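Local structure of extracellular ligand-binding receptor (Sphaerobacter thermophilus, 4ZPJ) at residues E95-D100 with E117-H122; H122-I127 with D138-A143. The protein probably binds a small extracellular ligand and delivers it to an ABC transporter, and also carries zinc ions. All coordinates share one frame; numbering follows the deposited sequence.

Contact 1 (E95-D100 with E117-H122). With ZN (zinc ion), chain L; ZN (zinc ion), chain H.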
loop_
_atom_site.group_PDB
_atom_site.type_symbol
_atom_site.label_atom_id
_atom_site.label_comp_id
_atom_site.label_asym_id
_atom_site.label_seq_id
_atom_site.Cartn_x
_atom_site.Cartn_y
_atom_site.Cartn_z
ATOM N N GLU A 95 20.950 6.766 12.812
ATOM C CA GLU A 95 20.876 7.906 11.933
ATOM C C GLU A 95 20.297 7.548 10.570
ATOM O O GLU A 95 20.801 6.687 9.854
ATOM C CB GLU A 95 22.210 8.662 11.827
ATOM C CG GLU A 95 23.400 7.860 11.367
ATOM C CD GLU A 95 24.689 8.675 11.359
ATOM O OE1 GLU A 95 25.296 8.791 10.273
ATOM O OE2 GLU A 95 25.096 9.216 12.428
ATOM N N LEU A 96 19.229 8.242 10.236
ATOM C CA LEU A 96 18.615 8.138 8.940
ATOM C C LEU A 96 19.315 8.974 7.897
ATOM O O LEU A 96 19.484 10.146 8.082
ATOM C CB LEU A 96 17.215 8.669 9.050
ATOM C CG LEU A 96 16.312 7.874 9.936
ATOM C CD1 LEU A 96 14.929 8.489 9.801
ATOM C CD2 LEU A 96 16.319 6.417 9.559
ATOM N N ILE A 97 19.718 8.356 6.808
ATOM C CA ILE A 97 20.275 9.046 5.668
ATOM C C ILE A 97 19.222 8.946 4.553
ATOM O O ILE A 97 18.915 7.844 4.072
ATOM C CB ILE A 97 21.636 8.468 5.217
ATOM C CG1 ILE A 97 22.736 8.754 6.255
ATOM C CG2 ILE A 97 22.108 9.174 3.935
ATOM C CD1 ILE A 97 22.894 7.683 7.280
ATOM N N ILE A 98 18.637 10.085 4.201
ATOM C CA ILE A 98 17.499 10.137 3.313
ATOM C C ILE A 98 17.947 10.626 1.942
ATOM O O ILE A 98 18.521 11.721 1.823
ATOM C CB ILE A 98 16.366 11.074 3.807
ATOM C CG1 ILE A 98 15.513 10.473 4.929
ATOM C CG2 ILE A 98 15.372 11.377 2.677
ATOM C CD1 ILE A 98 16.221 10.209 6.224
ATOM N N GLU A 99 17.645 9.833 0.910
ATOM C CA GLU A 99 17.859 10.237 -0.472
ATOM C C GLU A 99 16.591 10.230 -1.308
ATOM O O GLU A 99 15.798 9.247 -1.312
ATOM C CB GLU A 99 18.903 9.332 -1.091
ATOM C CG GLU A 99 20.284 9.533 -0.478
ATOM C CD GLU A 99 20.816 10.908 -0.718
ATOM O OE1 GLU A 99 20.312 11.561 -1.673
ATOM O OE2 GLU A 99 21.745 11.346 0.017
ATOM N N ASP A 100 16.403 11.333 -2.018
ATOM C CA ASP A 100 15.275 11.497 -2.963
ATOM C C ASP A 100 15.638 10.892 -4.332
ATOM O O ASP A 100 16.664 11.284 -4.954
ATOM C CB ASP A 100 14.996 12.999 -3.143
ATOM C CG ASP A 100 13.870 13.301 -4.133
ATOM O OD1 ASP A 100 13.142 12.373 -4.592
ATOM O OD2 ASP A 100 13.724 14.529 -4.434
ATOM N N GLU A 117 27.638 2.489 -1.009
ATOM C CA GLU A 117 29.100 2.703 -1.169
ATOM C C GLU A 117 29.662 3.878 -0.334
ATOM O O GLU A 117 30.648 3.717 0.371
ATOM C CB GLU A 117 29.472 2.976 -2.644
ATOM C CG GLU A 117 29.084 1.921 -3.696
ATOM C CD GLU A 117 29.464 2.360 -5.143
ATOM O OE1 GLU A 117 29.560 3.587 -5.445
ATOM O OE2 GLU A 117 29.689 1.469 -5.992
ATOM N N ARG A 118 29.052 5.055 -0.449
ATOM C CA ARG A 118 29.480 6.264 0.294
ATOM C C ARG A 118 29.051 6.205 1.759
ATOM O O ARG A 118 29.850 6.289 2.670
ATOM C CB ARG A 118 28.876 7.538 -0.354
ATOM C CG ARG A 118 29.354 8.911 0.216
ATOM C CD ARG A 118 28.556 10.161 -0.286
ATOM N NE ARG A 118 27.267 10.434 0.421
ATOM C CZ ARG A 118 27.153 10.851 1.700
ATOM N NH1 ARG A 118 25.961 11.064 2.245
ATOM N NH2 ARG A 118 28.228 11.064 2.463
ATOM N N ASP A 119 27.760 6.077 1.980
ATOM C CA ASP A 119 27.238 6.251 3.327
ATOM C C ASP A 119 27.388 5.005 4.192
ATOM O O ASP A 119 27.292 5.093 5.412
ATOM C CB ASP A 119 25.798 6.742 3.231
ATOM C CG ASP A 119 25.726 8.139 2.627
ATOM O OD1 ASP A 119 26.447 9.006 3.162
ATOM O OD2 ASP A 119 25.004 8.393 1.629
ATOM N N ARG A 120 27.627 3.860 3.559
ATOM C CA ARG A 120 27.858 2.600 4.252
ATOM C C ARG A 120 26.704 2.276 5.203
ATOM O O ARG A 120 26.877 1.984 6.346
ATOM C CB ARG A 120 29.224 2.619 4.945
ATOM C CG ARG A 120 30.426 2.795 3.981
ATOM C CD ARG A 120 30.594 1.561 3.075
ATOM N NE ARG A 120 31.677 1.677 2.090
ATOM C CZ ARG A 120 32.169 0.657 1.365
ATOM N NH1 ARG A 120 31.686 -0.579 1.496
ATOM N NH2 ARG A 120 33.155 0.884 0.499
ATOM N N VAL A 121 25.493 2.313 4.690
ATOM C CA VAL A 121 24.358 2.028 5.530
ATOM C C VAL A 121 24.209 0.533 5.750
ATOM O O VAL A 121 24.630 -0.266 4.955
ATOM C CB VAL A 121 23.063 2.639 4.962
ATOM C CG1 VAL A 121 23.236 4.132 4.787
ATOM C CG2 VAL A 121 22.635 2.004 3.647
ATOM N N HIS A 122 23.578 0.163 6.850
ATOM C CA HIS A 122 23.434 -1.231 7.221
ATOM C C HIS A 122 22.096 -1.822 6.774
ATOM O O HIS A 122 21.901 -3.022 6.838
ATOM C CB HIS A 122 23.569 -1.327 8.742
ATOM C CG HIS A 122 24.878 -0.807 9.259
ATOM N ND1 HIS A 122 24.962 0.084 10.310
ATOM C CD2 HIS A 122 26.153 -1.025 8.851
ATOM C CE1 HIS A 122 26.227 0.370 10.549
ATOM N NE2 HIS A 122 26.971 -0.291 9.678
HETATM ZN ZN ZN L . 25.866 10.946 10.202
HETATM ZN ZN ZN H . 21.875 13.455 -0.905
HETATM O O HOH W 1 20.815 13.677 1.212
HETATM O O HOH W 2 22.495 12.994 -2.292
HETATM O O HOH W 3 25.035 11.467 11.649
#
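Ile-97 and Asp-119 mark the nearest backbone approach of strand 92-100 to the loop after helix 105-117, their CA atoms 7.9 Å apart. At this spacing side chains alone join the segments, and no hydrogen bond runs between them. The contact closes a beta-alpha-beta crossover of the periplasmic-binding-protein fold: the chain leaves strand 92-100, climbs helix 105-117 and turns at Arg-120, whose positive phi (55°) breaks the helical path, before entering strand 123-126. Ile-97 points at the loop. Its CG1 sits beside the backbone N (chi1 -69°), which leaves CG2 anti to that N and 3.8 Å from Asp-119 OD2, a van der Waals touch in which the two side chains pass at a slant. The ethyl branch of Ile-97 reaches for Val-121, Ile-97 CD1 lying 4.4 Å from Val-121 CG1, and Leu-115 of the helix backs both residues. The carboxylates of Glu-99 and Asp-119 come near each other, and Gln-114 NE2 gives a weak hydrogen bond to OE2 of the first and OD2 of the second; Lys-111 takes up Glu-99 OE1. Both Glu-99 oxygens also grip a zinc ion, OE2 at 2.3 Å and OE1 more loosely at 2.6 Å. Glu-95 holds a second zinc ion through OE1 at 2.2 Å. Water 1, a ligand of the Glu-99 zinc ion, donates a hydrogen bond to Ile-98 O at 3.1 Å.

Contact 2 (H122-I127 with D138-A143); sequences HLIAGI and DILVQA. With ZN (zinc ion), chain M.
Leu-140 of helix 130-142 meets two isoleucines of the neighbouring strand and its outgoing loop, Ile-124 and Ile-127, with one methyl for each. Its CD2 lies 3.8 Å from Ile-124 CD1, and its CD1 lies 4.1 Å from Ile-127 CD1. The approaches differ: Ile-124 and Leu-140 run past each other at an angle, whereas Ile-127 and Leu-140 reach out end to end. Ile-124 extends its ethyl branch to the helix, chi2 at 172° carrying CD1 away from its own backbone. Three residues apart on a regular strand, the two isoleucines would point to opposite faces of the sheet; here the strand ends at Gly-126, whose backbone (phi 124°, psi -130°) leaves the strand path, and the turn brings Ile-127 to the same side as Ile-124. The backbones stay well apart, 8.9 Å between the CA atoms of Ile-124 and Leu-140. All three side chains are buried, and Thr-147 of the next strand touches both Leu-140 and Ile-127, while Thr-112 of helix 105-117 also meets the leucine. This is the strand-helix half of the beta-alpha-beta unit formed by strands 123-126 and 147-149 with helix 130-142. The outer side of the helix is looser and polar. Gln-142 is exposed there, and Asp-138 OD2 binds a zinc ion at 2.2 Å, whose modelled shell also contains waters 4 and 5. No hydrogen bond or charge pair crosses between the segments, so their mutual hold rests on methyl packing and the burial of apolar surface, while metal binding stays on the far side of the helix.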
loop_
_atom_site.group_PDB
_atom_site.type_symbol
_atom_site.label_atom_id
_atom_site.label_comp_id
_atom_site.label_asym_id
_atom_site.label_seq_id
_atom_site.Cartn_x
_atom_site.Cartn_y
_atom_site.Cartn_z
ATOM N N HIS A 122 23.578 0.163 6.850
ATOM C CA HIS A 122 23.434 -1.231 7.221
ATOM C C HIS A 122 22.096 -1.822 6.774
ATOM O O HIS A 122 21.901 -3.022 6.838
ATOM C CB HIS A 122 23.569 -1.327 8.742
ATOM C CG HIS A 122 24.878 -0.807 9.259
ATOM N ND1 HIS A 122 24.962 0.084 10.310
ATOM C CD2 HIS A 122 26.153 -1.025 8.851
ATOM C CE1 HIS A 122 26.227 0.370 10.549
ATOM N NE2 HIS A 122 26.971 -0.291 9.678
ATOM N N LEU A 123 21.190 -0.955 6.324
ATOM C CA LEU A 123 19.837 -1.303 5.982
ATOM C C LEU A 123 19.240 -0.195 5.097
ATOM O O LEU A 123 19.518 0.975 5.320
ATOM C CB LEU A 123 19.026 -1.465 7.288
ATOM C CG LEU A 123 17.563 -1.842 7.055
ATOM C CD1 LEU A 123 16.985 -2.747 8.136
ATOM C CD2 LEU A 123 16.718 -0.589 6.927
ATOM N N ILE A 124 18.382 -0.549 4.145
ATOM C CA ILE A 124 17.671 0.435 3.327
ATOM C C ILE A 124 16.184 0.241 3.438
ATOM O O ILE A 124 15.709 -0.883 3.360
ATOM C CB ILE A 124 18.125 0.366 1.863
ATOM C CG1 ILE A 124 19.428 1.185 1.682
ATOM C CG2 ILE A 124 17.113 0.961 0.891
ATOM C CD1 ILE A 124 20.027 1.002 0.321
ATOM N N ALA A 125 15.444 1.336 3.613
ATOM C CA ALA A 125 13.979 1.308 3.664
ATOM C C ALA A 125 13.460 2.220 2.577
ATOM O O ALA A 125 14.126 3.186 2.202
ATOM C CB ALA A 125 13.462 1.776 5.026
ATOM N N GLY A 126 12.278 1.911 2.071
ATOM C CA GLY A 126 11.614 2.811 1.155
ATOM C C GLY A 126 11.261 2.160 -0.170
ATOM O O GLY A 126 10.613 1.063 -0.193
ATOM N N ILE A 127 11.645 2.871 -1.248
ATOM C CA ILE A 127 11.378 2.542 -2.632
ATOM C C ILE A 127 9.936 2.780 -3.047
ATOM O O ILE A 127 9.002 1.953 -2.799
ATOM C CB ILE A 127 11.783 1.133 -2.994
ATOM C CG1 ILE A 127 13.203 0.847 -2.463
ATOM C CG2 ILE A 127 11.649 0.994 -4.509
ATOM C CD1 ILE A 127 13.743 -0.504 -2.888
ATOM N N ASP A 138 18.757 -5.811 -8.397
ATOM C CA ASP A 138 20.052 -6.466 -8.575
ATOM C C ASP A 138 21.164 -5.785 -7.770
ATOM O O ASP A 138 21.987 -6.470 -7.171
ATOM C CB ASP A 138 20.409 -6.622 -10.080
ATOM C CG ASP A 138 19.715 -7.852 -10.727
ATOM O OD1 ASP A 138 18.922 -8.513 -10.038
ATOM O OD2 ASP A 138 19.932 -8.194 -11.909
ATOM N N ILE A 139 21.164 -4.456 -7.686
ATOM C CA ILE A 139 22.178 -3.753 -6.872
ATOM C C ILE A 139 22.038 -4.110 -5.397
ATOM O O ILE A 139 22.991 -4.442 -4.719
ATOM C CB ILE A 139 22.099 -2.218 -7.072
ATOM C CG1 ILE A 139 22.682 -1.824 -8.464
ATOM C CG2 ILE A 139 22.865 -1.483 -5.995
ATOM C CD1 ILE A 139 22.032 -0.605 -9.082
ATOM N N LEU A 140 20.825 -4.052 -4.891
ATOM C CA LEU A 140 20.622 -4.373 -3.502
ATOM C C LEU A 140 21.044 -5.805 -3.207
ATOM O O LEU A 140 21.741 -6.050 -2.226
ATOM C CB LEU A 140 19.187 -4.128 -3.123
ATOM C CG LEU A 140 18.697 -2.676 -3.227
ATOM C CD1 LEU A 140 17.208 -2.679 -2.963
ATOM C CD2 LEU A 140 19.397 -1.776 -2.228
ATOM N N VAL A 141 20.689 -6.734 -4.085
ATOM C CA VAL A 141 20.991 -8.161 -3.837
ATOM C C VAL A 141 22.464 -8.440 -3.955
ATOM O O VAL A 141 23.061 -9.082 -3.080
ATOM C CB VAL A 141 20.187 -9.111 -4.762
ATOM C CG1 VAL A 141 20.668 -10.570 -4.607
ATOM C CG2 VAL A 141 18.695 -8.982 -4.457
ATOM N N GLN A 142 23.081 -7.900 -5.003
ATOM C CA GLN A 142 24.517 -8.076 -5.175
ATOM C C GLN A 142 25.242 -7.520 -3.973
ATOM O O GLN A 142 26.212 -8.094 -3.506
ATOM C CB GLN A 142 25.023 -7.405 -6.442
ATOM C CG GLN A 142 26.410 -7.922 -6.851
ATOM C CD GLN A 142 27.195 -6.951 -7.735
ATOM O OE1 GLN A 142 27.765 -7.342 -8.766
ATOM N NE2 GLN A 142 27.252 -5.684 -7.322
ATOM N N ALA A 143 24.778 -6.393 -3.460
ATOM C CA ALA A 143 25.412 -5.814 -2.274
ATOM C C ALA A 143 25.019 -6.507 -0.929
ATOM O O ALA A 143 25.539 -6.164 0.118
ATOM C CB ALA A 143 25.128 -4.318 -2.219
HETATM ZN ZN ZN M . 18.062 -8.914 -12.805
HETATM O O HOH W 4 19.590 -9.398 -14.342
HETATM O O HOH W 5 16.007 -7.781 -11.858
#

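From the N terminus, the chain first lays down strand 55-61, then strand 92-100 beside it. Contact 1 closes the excursion through helix 105-117, where the loop after that helix returns to the side of strand 92-100. His-122, shared by both contacts, leads into strand 123-126 on the other flank of strand 55-61, and contact 2 closes the shorter excursion through helix 130-142. The two closures therefore follow in series, without nesting or crossing, their centres about 11 Å apart. Together they tie the loop after helix 105-117 and helix 130-142 to one mixed sheet. The helices also touch each other directly, through Ile-139 on Arg-113 and Ile-116.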